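Local coordinates for protein cellulose 1,4-beta-cellobiosidase (Thermobifida fusca, PDB 4JJJ) that probably hydrolyses cellulose to cellobiose, this chain being its glycoside hydrolase family 48 catalytic domain with an (alpha/alpha)6 fold, at residues D550-P555 against A602-P607; V232-H237 against A332-Q337; S95-N100 against P129-L134; Q461-P466 against L529-A534. The protein carries 1 engineered substitution. All coordinates share one frame; numbering follows the deposited sequence.

Contact 1: D550-P555 against A602-P607; sequences DRLDDP and AHLNDP. With CA (calcium ion), chain F; ZN (zinc ion), chain Q.
Leu-604 reaches from helix 597-604 toward the calcium-binding loop and makes every direct contact between 602-607 and 550-555. Its CG lies beside the backbone N and anti to the carbonyl carbon (chi1 -68°), and its two methyls go to different parts of the loop. CD2 rests on the backbone of Asp-550, with 3.9 Å between Leu-604 CD2 and Asp-550 CA. CD1 meets the branch point of Leu-552 in one of that residue's two modelled conformers, 4.2 Å from Leu-604 CD1 to Leu-552 CG, the two side chains crossing at a slant. The same methyl approaches the carboxylate of Asp-553, which comes from the opposite direction; this is a plain van der Waals contact at the outer oxygen, OD2. Leu-552 also packs on Trp-597 and Val-600, so its isobutyl group meets the helix at more than one point.

The metal sits on the loop side. Calcium takes the backbone O of Asp-550 at 2.2 Å, Asp-553 OD1 at 2.0 Å, Asp-554 OD1 and three waters. Asp-553 uses its two oxygens differently: OD1 binds the metal, while OD2 accepts from calcium-bound water 1 at 2.8 Å, which fixes the rotation of the carboxylate. On the helix, His-603, next to Leu-604, takes no part in the leucine contact and gives NE2 to a zinc ion at 2.0 Å; ND1 is bonded to Val-610 O. The arrangement is that of a compact six-ligand calcium site, built by one aspartate-rich loop with apolar packing on an adjacent helix.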
# COMPACT_ATOMS: atom_id res chain seq x y z
N ASP A 550 -10.30 -5.66 21.09
CA ASP A 550 -11.02 -4.88 22.05
C ASP A 550 -11.61 -3.62 21.46
O ASP A 550 -12.54 -3.02 22.04
CB ASP A 550 -10.11 -4.53 23.22
CG ASP A 550 -8.96 -3.76 22.77
OD1 ASP A 550 -8.06 -4.38 22.14
OD2 ASP A 550 -8.88 -2.55 22.98
N ARG A 551 -11.18 -3.15 20.31
CA ARG A 551 -11.84 -1.95 19.76
C ARG A 551 -13.11 -2.21 18.95
O ARG A 551 -13.78 -1.28 18.52
CB ARG A 551 -10.83 -1.22 18.86
CG ARG A 551 -9.58 -0.85 19.60
CD ARG A 551 -8.43 -0.24 18.79
NE ARG A 551 -8.85 1.06 18.28
CZ ARG A 551 -8.02 2.00 17.78
NH1 ARG A 551 -6.72 1.71 17.56
NH2 ARG A 551 -8.50 3.15 17.40
N LEU A 552 -13.46 -3.47 18.77
CA LEU A 552 -14.55 -3.73 17.88
C LEU A 552 -15.92 -3.26 18.42
O LEU A 552 -16.80 -2.94 17.66
CB LEU A 552 -14.49 -5.18 17.47
CG LEU A 552 -14.97 -6.32 18.26
CD1 LEU A 552 -16.48 -6.33 18.26
CD2 LEU A 552 -14.40 -7.59 17.62
N ASP A 553 -16.02 -3.12 19.74
CA ASP A 553 -17.22 -2.72 20.41
C ASP A 553 -17.17 -1.36 21.04
O ASP A 553 -18.05 -1.07 21.91
CB ASP A 553 -17.60 -3.79 21.48
CG ASP A 553 -16.48 -4.08 22.47
OD1 ASP A 553 -15.50 -3.28 22.50
OD2 ASP A 553 -16.51 -5.17 23.20
N ASP A 554 -16.25 -0.50 20.58
CA ASP A 554 -16.02 0.80 21.21
C ASP A 554 -16.75 1.90 20.45
O ASP A 554 -16.47 2.25 19.30
CB ASP A 554 -14.55 1.08 21.21
CG ASP A 554 -13.77 0.26 22.21
OD1 ASP A 554 -14.36 -0.50 23.02
OD2 ASP A 554 -12.52 0.35 22.14
N PRO A 555 -17.70 2.56 21.11
CA PRO A 555 -18.27 3.80 20.54
C PRO A 555 -17.33 5.00 20.74
O PRO A 555 -16.38 4.89 21.49
CB PRO A 555 -19.57 3.96 21.34
CG PRO A 555 -19.14 3.44 22.65
CD PRO A 555 -18.25 2.20 22.43
N ALA A 602 -16.21 -14.58 23.20
CA ALA A 602 -15.94 -15.35 24.46
C ALA A 602 -14.72 -14.75 25.13
O ALA A 602 -14.70 -14.58 26.33
CB ALA A 602 -15.75 -16.82 24.21
N HIS A 603 -13.69 -14.35 24.37
CA HIS A 603 -12.59 -13.70 25.02
C HIS A 603 -12.95 -12.33 25.55
O HIS A 603 -12.59 -11.95 26.67
CB HIS A 603 -11.40 -13.56 23.97
CG HIS A 603 -10.36 -12.59 24.40
ND1 HIS A 603 -9.57 -12.86 25.49
CD2 HIS A 603 -10.04 -11.36 23.97
CE1 HIS A 603 -8.77 -11.83 25.69
NE2 HIS A 603 -9.07 -10.89 24.83
N LEU A 604 -13.70 -11.55 24.79
CA LEU A 604 -14.04 -10.23 25.19
C LEU A 604 -15.01 -10.31 26.41
O LEU A 604 -15.01 -9.37 27.23
CB LEU A 604 -14.65 -9.40 24.08
CG LEU A 604 -13.68 -9.06 22.93
CD1 LEU A 604 -14.40 -8.44 21.81
CD2 LEU A 604 -12.46 -8.28 23.38
N ASN A 605 -15.78 -11.40 26.49
CA ASN A 605 -16.63 -11.60 27.63
C ASN A 605 -15.87 -11.87 28.89
O ASN A 605 -16.46 -11.86 29.95
CB ASN A 605 -17.67 -12.69 27.38
CG ASN A 605 -18.83 -12.20 26.51
OD1 ASN A 605 -19.05 -11.01 26.31
ND2 ASN A 605 -19.52 -13.15 25.93
N ASP A 606 -14.64 -12.33 28.83
CA ASP A 606 -13.99 -12.82 30.05
C ASP A 606 -12.46 -12.81 29.81
O ASP A 606 -11.85 -13.88 29.83
CB ASP A 606 -14.53 -14.22 30.39
CG ASP A 606 -14.12 -14.73 31.77
OD1 ASP A 606 -13.52 -13.95 32.53
OD2 ASP A 606 -14.29 -15.90 32.02
N PRO A 607 -11.91 -11.66 29.60
CA PRO A 607 -10.55 -11.69 28.98
C PRO A 607 -9.48 -12.16 29.94
O PRO A 607 -8.42 -12.61 29.45
CB PRO A 607 -10.26 -10.26 28.63
CG PRO A 607 -11.28 -9.44 29.36
CD PRO A 607 -12.49 -10.35 29.47
CA CA F . -13.94 -2.65 23.67
ZN ZN Q . -7.93 -9.27 24.53
O HOH W 1 -14.01 -4.78 24.32
O HOH W 2 -12.35 -2.06 24.91
O HOH W 3 -15.57 -2.33 25.31
O HOH W 4 -5.98 -10.06 24.61

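Contact 2: V232-H237 against A332-Q337; sequences VMFWAH and AYALSQ. With ZN (zinc ion), chain B; ZN (zinc ion), chain R.
Helix 223-242 and helix 329-337 come together at Phe-234 and Ala-334, whose CA atoms are 6.3 Å apart. Phe-234 is the residue that bridges them. With its CG anti to the backbone N (chi1 167°), the ring extends from its own helix to the other, and the Ala-334 methyl fits against its base: Ala-334 CB is 3.9 Å from Phe-234 CD1 and about as far from Phe-234 CB. Further out, Phe-234 CE1 comes to Tyr-333 CE2 at 4.0 Å. The phenylalanine atom lies near the plane of the tyrosine ring, so the phenylalanine meets the tyrosine at the tyrosine's edge, the two side chains running at a slant to each other. On its other flank Phe-234 sends CE2 over the centre of the Trp-235 ring, 3.7 Å above that plane, while Val-338 and Leu-341 add further apolar cover.

The polar bonds near the contact lie within a helix or lead outside it. Ala-332 O accepts from both Ser-336 N and Ser-336 OG, the hydroxyl at 2.7 Å, and the two donors reach it from opposite faces of the carbonyl plane. Trp-235 NE1 goes to Gln-427 OE1 on helix 416-432. One turn further along the helix from Phe-234, His-237 NE2 and Glu-340 bind zinc; two zinc positions are modelled too close together to be occupied at once, and His-237 has two conformers, so the details are doubtful. Chemically the contact is purely apolar: a small alanine lets the helix backbones draw close, the Phe-234 ring packs between them, and the zinc ligation lies outside the packed surface.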
# COMPACT_ATOMS: atom_id res chain seq x y z
N VAL A 232 7.53 -6.01 -10.71
CA VAL A 232 7.29 -7.42 -11.16
C VAL A 232 7.56 -7.54 -12.65
O VAL A 232 8.23 -8.48 -13.11
CB VAL A 232 5.85 -7.91 -10.84
CG1 VAL A 232 5.57 -9.20 -11.59
CG2 VAL A 232 5.70 -7.97 -9.36
N MET A 233 7.14 -6.52 -13.42
CA MET A 233 7.28 -6.60 -14.85
C MET A 233 8.71 -6.37 -15.26
O MET A 233 9.15 -6.89 -16.31
CB MET A 233 6.30 -5.68 -15.52
CG MET A 233 4.87 -6.09 -15.37
SD MET A 233 4.52 -7.85 -15.77
CE MET A 233 5.17 -7.92 -17.29
N PHE A 234 9.53 -5.62 -14.53
CA PHE A 234 10.98 -5.61 -14.79
C PHE A 234 11.53 -7.02 -14.78
O PHE A 234 12.25 -7.52 -15.65
CB PHE A 234 11.73 -4.77 -13.77
CG PHE A 234 13.18 -4.97 -13.81
CD1 PHE A 234 13.98 -4.31 -14.73
CD2 PHE A 234 13.79 -5.81 -12.94
CE1 PHE A 234 15.35 -4.51 -14.78
CE2 PHE A 234 15.12 -6.02 -12.95
CZ PHE A 234 15.95 -5.39 -13.93
N TRP A 235 11.14 -7.78 -13.77
CA TRP A 235 11.60 -9.16 -13.61
C TRP A 235 11.04 -10.09 -14.66
O TRP A 235 11.80 -10.90 -15.23
CB TRP A 235 11.31 -9.69 -12.20
CG TRP A 235 12.26 -9.04 -11.22
CD1 TRP A 235 11.94 -8.12 -10.21
CD2 TRP A 235 13.68 -9.19 -11.20
NE1 TRP A 235 13.13 -7.70 -9.60
CE2 TRP A 235 14.19 -8.39 -10.15
CE3 TRP A 235 14.58 -9.94 -11.95
CZ2 TRP A 235 15.58 -8.32 -9.85
CZ3 TRP A 235 15.90 -9.86 -11.69
CH2 TRP A 235 16.42 -9.01 -10.64
N ALA A 236 9.76 -9.95 -14.98
CA ALA A 236 9.18 -10.77 -16.07
C ALA A 236 10.04 -10.56 -17.32
O ALA A 236 10.40 -11.53 -18.05
CB ALA A 236 7.74 -10.38 -16.35
N HIS A 237 10.42 -9.31 -17.61
CA HIS A 237 11.26 -8.97 -18.81
C HIS A 237 12.57 -9.73 -18.74
O HIS A 237 13.08 -10.36 -19.70
CB HIS A 237 11.63 -7.47 -18.86
CG HIS A 237 12.67 -7.17 -19.90
ND1 HIS A 237 13.95 -6.88 -19.58
CD2 HIS A 237 12.61 -7.22 -21.24
CE1 HIS A 237 14.66 -6.76 -20.69
NE2 HIS A 237 13.87 -7.01 -21.71
N ALA A 332 11.83 2.42 -9.92
CA ALA A 332 12.33 3.73 -10.43
C ALA A 332 13.48 3.55 -11.42
O ALA A 332 13.50 4.21 -12.49
CB ALA A 332 12.66 4.67 -9.33
N TYR A 333 14.35 2.59 -11.10
CA TYR A 333 15.46 2.26 -12.01
C TYR A 333 14.83 1.75 -13.29
O TYR A 333 15.28 2.16 -14.40
CB TYR A 333 16.29 1.13 -11.35
CG TYR A 333 17.18 0.44 -12.38
CD1 TYR A 333 18.32 1.05 -12.77
CD2 TYR A 333 16.89 -0.81 -12.80
CE1 TYR A 333 19.18 0.39 -13.67
CE2 TYR A 333 17.68 -1.42 -13.75
CZ TYR A 333 18.78 -0.78 -14.14
OH TYR A 333 19.65 -1.43 -15.07
N ALA A 334 13.88 0.83 -13.22
CA ALA A 334 13.27 0.21 -14.43
C ALA A 334 12.64 1.27 -15.30
O ALA A 334 12.86 1.27 -16.56
CB ALA A 334 12.29 -0.90 -14.11
N LEU A 335 11.81 2.08 -14.71
CA LEU A 335 11.02 3.09 -15.47
C LEU A 335 11.94 4.15 -16.10
O LEU A 335 11.62 4.71 -17.16
CB LEU A 335 9.94 3.72 -14.64
CG LEU A 335 8.78 2.83 -14.27
CD1 LEU A 335 8.05 3.42 -13.07
CD2 LEU A 335 7.81 2.62 -15.46
N SER A 336 13.02 4.46 -15.43
CA SER A 336 13.99 5.46 -15.92
C SER A 336 15.02 4.91 -16.90
O SER A 336 15.42 5.63 -17.83
CB SER A 336 14.66 6.23 -14.80
OG SER A 336 15.45 5.46 -13.95
N GLN A 337 15.42 3.65 -16.76
CA GLN A 337 16.57 3.12 -17.52
C GLN A 337 16.43 1.87 -18.37
O GLN A 337 17.36 1.56 -19.13
CB GLN A 337 17.71 2.83 -16.57
CG GLN A 337 18.31 4.09 -16.03
CD GLN A 337 19.70 3.87 -15.37
OE1 GLN A 337 20.53 3.07 -15.86
NE2 GLN A 337 19.94 4.54 -14.29
ZN ZN B . 15.02 -5.37 -22.55
ZN ZN R . 14.07 -6.63 -23.88
O HOH W 5 16.09 -6.77 -24.23
O HOH W 6 16.64 -3.93 -21.64

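Contact 3: S95-N100 against P129-L134; sequences SAYNPN and PLAQEL
Loop 95-100 runs past the start of helix 131-138, closest where the CA atoms of Pro-99 and Ala-131 stand 6.3 Å apart. On the helix side one methyl does the touching: Ala-131 CB is approached by two side chains of the loop. Tyr-97 offers the edge of its ring, with Tyr-97 CE2 at 3.6 Å from Ala-131 CB and the methyl lying near the ring plane. Pro-99 brings the corner of its own ring, Pro-99 CG at 3.9 Å from the same Ala-131 CB.

Tyr-97 and Pro-99 also support each other, since Pro-99 N lies 3.8 Å above one face of the tyrosine ring, offset toward its rim. The tyrosine reaches this position with CG anti to the backbone N (chi1 179°), which sets the ring edge against Ala-131. Its hydroxyl is bonded to Asp-128 OD2, and Arg-316 makes a cation-pi contact with the ring. Asp-128 works in two directions: its other oxygen, OD1, accepts from the backbone N of both Leu-130 and Ala-131, tying the phenol to the residues that open the helix.

Around the proline the loop makes an Asx turn, where Asn-98 OD1 accepts from Asn-100 N at 3.0 Å. That bond is bent, 136° at the hydrogen, and the donor stands well above the carbonyl plane. The long loop between helix 71-83 and strand 117-118, which contains this Asx turn, thus packs on the first turn of helix 131-138 beside strand 314-317, in the family 48 domain.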
# COMPACT_ATOMS: atom_id res chain seq x y z
N SER A 95 -13.68 13.92 -18.60
CA SER A 95 -13.64 15.07 -19.58
C SER A 95 -13.89 16.40 -18.96
O SER A 95 -13.51 17.45 -19.54
CB SER A 95 -14.64 14.87 -20.74
OG SER A 95 -15.96 14.97 -20.24
N ALA A 96 -14.56 16.41 -17.84
CA ALA A 96 -14.82 17.63 -17.08
C ALA A 96 -13.64 18.14 -16.29
O ALA A 96 -13.72 19.23 -15.74
CB ALA A 96 -15.99 17.45 -16.15
N TYR A 97 -12.58 17.32 -16.19
CA TYR A 97 -11.46 17.70 -15.37
C TYR A 97 -10.78 18.90 -16.01
O TYR A 97 -10.64 18.97 -17.27
CB TYR A 97 -10.49 16.52 -15.27
CG TYR A 97 -9.29 16.82 -14.46
CD1 TYR A 97 -9.42 17.21 -13.15
CD2 TYR A 97 -8.06 16.83 -15.03
CE1 TYR A 97 -8.31 17.54 -12.37
CE2 TYR A 97 -6.93 17.13 -14.32
CZ TYR A 97 -7.03 17.46 -12.96
OH TYR A 97 -5.92 17.76 -12.15
N ASN A 98 -10.35 19.82 -15.16
CA ASN A 98 -9.57 20.99 -15.56
C ASN A 98 -8.20 21.01 -14.86
O ASN A 98 -8.10 21.33 -13.66
CB ASN A 98 -10.32 22.27 -15.16
CG ASN A 98 -9.56 23.54 -15.52
OD1 ASN A 98 -8.51 23.50 -16.20
ND2 ASN A 98 -10.16 24.70 -15.15
N PRO A 99 -7.14 20.68 -15.59
CA PRO A 99 -5.86 20.56 -14.89
C PRO A 99 -5.33 21.89 -14.34
O PRO A 99 -4.51 21.91 -13.45
CB PRO A 99 -4.90 20.03 -15.96
CG PRO A 99 -5.71 19.74 -17.10
CD PRO A 99 -7.07 20.29 -16.99
N ASN A 100 -5.83 23.01 -14.88
CA ASN A 100 -5.52 24.28 -14.28
C ASN A 100 -6.23 24.59 -12.97
O ASN A 100 -5.85 25.50 -12.25
CB ASN A 100 -5.83 25.42 -15.28
CG ASN A 100 -4.90 25.46 -16.47
OD1 ASN A 100 -3.97 24.67 -16.68
ND2 ASN A 100 -5.14 26.45 -17.29
N PRO A 129 0.48 19.24 -13.88
CA PRO A 129 1.31 19.25 -15.09
C PRO A 129 1.38 17.92 -15.78
O PRO A 129 2.09 17.80 -16.75
CB PRO A 129 2.70 19.62 -14.56
CG PRO A 129 2.72 18.94 -13.24
CD PRO A 129 1.31 19.04 -12.67
N LEU A 130 0.58 16.95 -15.29
CA LEU A 130 0.59 15.64 -15.88
C LEU A 130 -0.60 15.36 -16.79
O LEU A 130 -0.47 14.64 -17.76
CB LEU A 130 0.51 14.53 -14.81
CG LEU A 130 1.69 14.52 -13.82
CD1 LEU A 130 1.37 13.42 -12.83
CD2 LEU A 130 3.07 14.43 -14.47
N ALA A 131 -1.77 15.91 -16.48
CA ALA A 131 -3.01 15.42 -17.09
C ALA A 131 -3.05 15.52 -18.65
O ALA A 131 -3.43 14.60 -19.35
CB ALA A 131 -4.17 16.18 -16.50
N GLN A 132 -2.70 16.70 -19.13
CA GLN A 132 -2.80 16.98 -20.55
C GLN A 132 -1.80 16.10 -21.28
O GLN A 132 -2.13 15.53 -22.31
CB GLN A 132 -2.58 18.49 -20.81
CG GLN A 132 -2.04 18.85 -22.21
CD GLN A 132 -1.99 20.37 -22.38
OE1 GLN A 132 -2.23 21.12 -21.41
NE2 GLN A 132 -1.74 20.84 -23.61
N GLU A 133 -0.60 15.91 -20.69
CA GLU A 133 0.41 15.06 -21.29
C GLU A 133 0.01 13.59 -21.34
O GLU A 133 0.25 12.84 -22.32
CB GLU A 133 1.74 15.17 -20.51
CG GLU A 133 2.72 14.09 -20.85
CD GLU A 133 4.02 14.29 -20.06
OE1 GLU A 133 3.87 14.18 -18.87
OE2 GLU A 133 5.12 14.52 -20.65
N LEU A 134 -0.58 13.11 -20.24
CA LEU A 134 -1.13 11.72 -20.23
C LEU A 134 -2.24 11.54 -21.28
O LEU A 134 -2.28 10.50 -21.91
CB LEU A 134 -1.61 11.33 -18.81
CG LEU A 134 -0.42 11.24 -17.81
CD1 LEU A 134 -0.94 11.29 -16.39
CD2 LEU A 134 0.42 10.03 -18.00

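Contact 4: Q461-P466 against L529-A534; sequences QNFQVP and LDALLA. With NA (sodium ion), chain J.
Ala-534 O, near the end of helix 519-533 of the (alpha/alpha)6 domain, receives two donors. Water 7 gives a hydrogen bond at 3.1 Å, and Gln-461 NE2 makes a weak one of 3.4 Å to the same Ala-534 O, bent to 130° at the hydrogen. Water 7 also accepts from Gln-461 NE2 at 2.8 Å, so the weak direct bond is accompanied by a water bridge whose two bonds are each shorter. The glutamine chain is bent at chi2 (-67°), which brings its amide back to the helix end although the residue's CB points away; Gln-461 is also a zinc ligand together with His-535.

Deeper in, Phe-463 packs on Ala-531, the methyl meeting the ring obliquely, with Phe-463 CD2 at 3.7 Å from Ala-531 CB; Thr-502 of helix 499-516 touches the same phenylalanine. Next to Ala-531, Asp-530 turns elsewhere and binds a sodium ion, with OD1 at 2.4 Å and OD2 at 2.9 Å. Past the aromatic residue the chain enters the two-stranded antiparallel hairpin 465-473/488-496. Just before it, one modelled conformer of Gln-464 bonds through NE2 to the preceding carbonyl, Phe-463 O, at 3.0 Å; Gln-497 NE2 donates to that oxygen too.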
# COMPACT_ATOMS: atom_id res chain seq x y z
N GLN A 461 11.89 -24.11 14.42
CA GLN A 461 10.59 -24.19 15.02
C GLN A 461 10.17 -22.91 15.70
O GLN A 461 9.00 -22.52 15.62
CB GLN A 461 10.45 -25.42 15.96
CG GLN A 461 10.11 -26.65 15.14
CD GLN A 461 8.70 -26.51 14.52
OE1 GLN A 461 7.81 -25.86 15.10
NE2 GLN A 461 8.52 -27.02 13.28
N ASN A 462 11.08 -22.34 16.47
CA ASN A 462 10.73 -21.16 17.28
C ASN A 462 11.53 -19.95 16.78
O ASN A 462 12.05 -19.14 17.54
CB ASN A 462 11.12 -21.47 18.74
CG ASN A 462 10.33 -22.64 19.30
OD1 ASN A 462 9.18 -22.78 19.02
ND2 ASN A 462 10.97 -23.45 20.08
N PHE A 463 11.66 -19.83 15.44
CA PHE A 463 12.37 -18.67 14.93
C PHE A 463 11.62 -17.39 15.30
O PHE A 463 10.42 -17.44 15.58
CB PHE A 463 12.42 -18.76 13.37
CG PHE A 463 11.16 -18.34 12.64
CD1 PHE A 463 10.99 -17.06 12.18
CD2 PHE A 463 10.10 -19.26 12.49
CE1 PHE A 463 9.88 -16.75 11.53
CE2 PHE A 463 8.95 -18.90 11.79
CZ PHE A 463 8.85 -17.63 11.35
N GLN A 464 12.32 -16.26 15.19
CA GLN A 464 11.67 -14.98 15.48
C GLN A 464 12.29 -13.90 14.60
O GLN A 464 13.51 -13.85 14.42
CB GLN A 464 11.93 -14.56 16.96
CG GLN A 464 11.40 -15.53 18.04
CD GLN A 464 10.00 -15.13 18.34
OE1 GLN A 464 9.76 -14.21 19.13
NE2 GLN A 464 9.09 -15.60 17.56
N VAL A 465 11.44 -13.00 14.09
CA VAL A 465 11.89 -11.84 13.36
C VAL A 465 11.31 -10.59 14.02
O VAL A 465 10.29 -10.69 14.77
CB VAL A 465 11.41 -11.90 11.86
CG1 VAL A 465 12.03 -13.17 11.21
CG2 VAL A 465 9.90 -11.95 11.75
N PRO A 466 11.90 -9.43 13.77
CA PRO A 466 11.31 -8.19 14.33
C PRO A 466 9.89 -7.92 13.90
O PRO A 466 9.51 -8.21 12.80
CB PRO A 466 12.30 -7.10 13.89
CG PRO A 466 13.57 -7.88 13.60
CD PRO A 466 13.13 -9.18 13.05
N LEU A 529 14.53 -19.60 5.45
CA LEU A 529 13.83 -20.43 4.50
C LEU A 529 13.56 -21.83 5.11
O LEU A 529 12.50 -22.38 4.94
CB LEU A 529 14.69 -20.62 3.25
CG LEU A 529 14.97 -19.40 2.37
CD1 LEU A 529 15.85 -19.80 1.18
CD2 LEU A 529 13.70 -18.74 1.98
N ASP A 530 14.50 -22.34 5.90
CA ASP A 530 14.26 -23.61 6.57
C ASP A 530 13.07 -23.46 7.51
O ASP A 530 12.27 -24.39 7.65
CB ASP A 530 15.46 -24.01 7.41
CG ASP A 530 16.63 -24.51 6.62
OD1 ASP A 530 16.44 -24.88 5.49
OD2 ASP A 530 17.76 -24.55 7.19
N ALA A 531 13.07 -22.36 8.27
CA ALA A 531 11.99 -22.07 9.22
C ALA A 531 10.65 -22.04 8.55
O ALA A 531 9.68 -22.62 9.02
CB ALA A 531 12.31 -20.77 9.93
N LEU A 532 10.54 -21.39 7.39
CA LEU A 532 9.32 -21.36 6.61
C LEU A 532 8.92 -22.76 6.26
O LEU A 532 7.77 -23.12 6.37
CB LEU A 532 9.41 -20.44 5.40
CG LEU A 532 9.58 -18.92 5.74
CD1 LEU A 532 9.96 -18.09 4.54
CD2 LEU A 532 8.30 -18.37 6.31
N LEU A 533 9.84 -23.58 5.79
CA LEU A 533 9.49 -24.95 5.37
C LEU A 533 8.97 -25.79 6.52
O LEU A 533 8.11 -26.65 6.33
CB LEU A 533 10.71 -25.59 4.65
CG LEU A 533 10.95 -25.17 3.21
CD1 LEU A 533 12.28 -25.86 2.84
CD2 LEU A 533 9.82 -25.54 2.23
N ALA A 534 9.44 -25.46 7.70
CA ALA A 534 9.05 -26.16 8.92
C ALA A 534 7.66 -25.90 9.36
O ALA A 534 7.15 -26.63 10.24
CB ALA A 534 10.03 -25.84 10.04
NA NA J . 18.57 -25.16 4.46
O HOH W 7 5.74 -27.26 12.96
O HOH W 8 20.37 -25.02 2.54
O HOH W 9 17.82 -23.07 3.54
O HOH W 10 19.95 -24.41 5.56
O HOH W 11 18.95 -26.58 5.92

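Along the chain the contacts come in series, 3, 2, 4, then 1, each closing before the next opens, and all lie within the family 48 catalytic domain. None touches another. Contacts 2 and 3 are the nearest pair, with centres 27 Å apart; contacts 3 and 4 are the most distant, at 50 Å. Contact 1 lies across the chain's centre from contacts 2 and 3, and contacts 3 and 4 are likewise on opposite sides. Contacts 1, 3 and 4 pack loops on helices, while contact 2 joins two helices. Helix 223-242 of contact 2 also carries the engineered Asn-224, at the predicted nucleophile position. The four lie in separate parts of one single-chain domain.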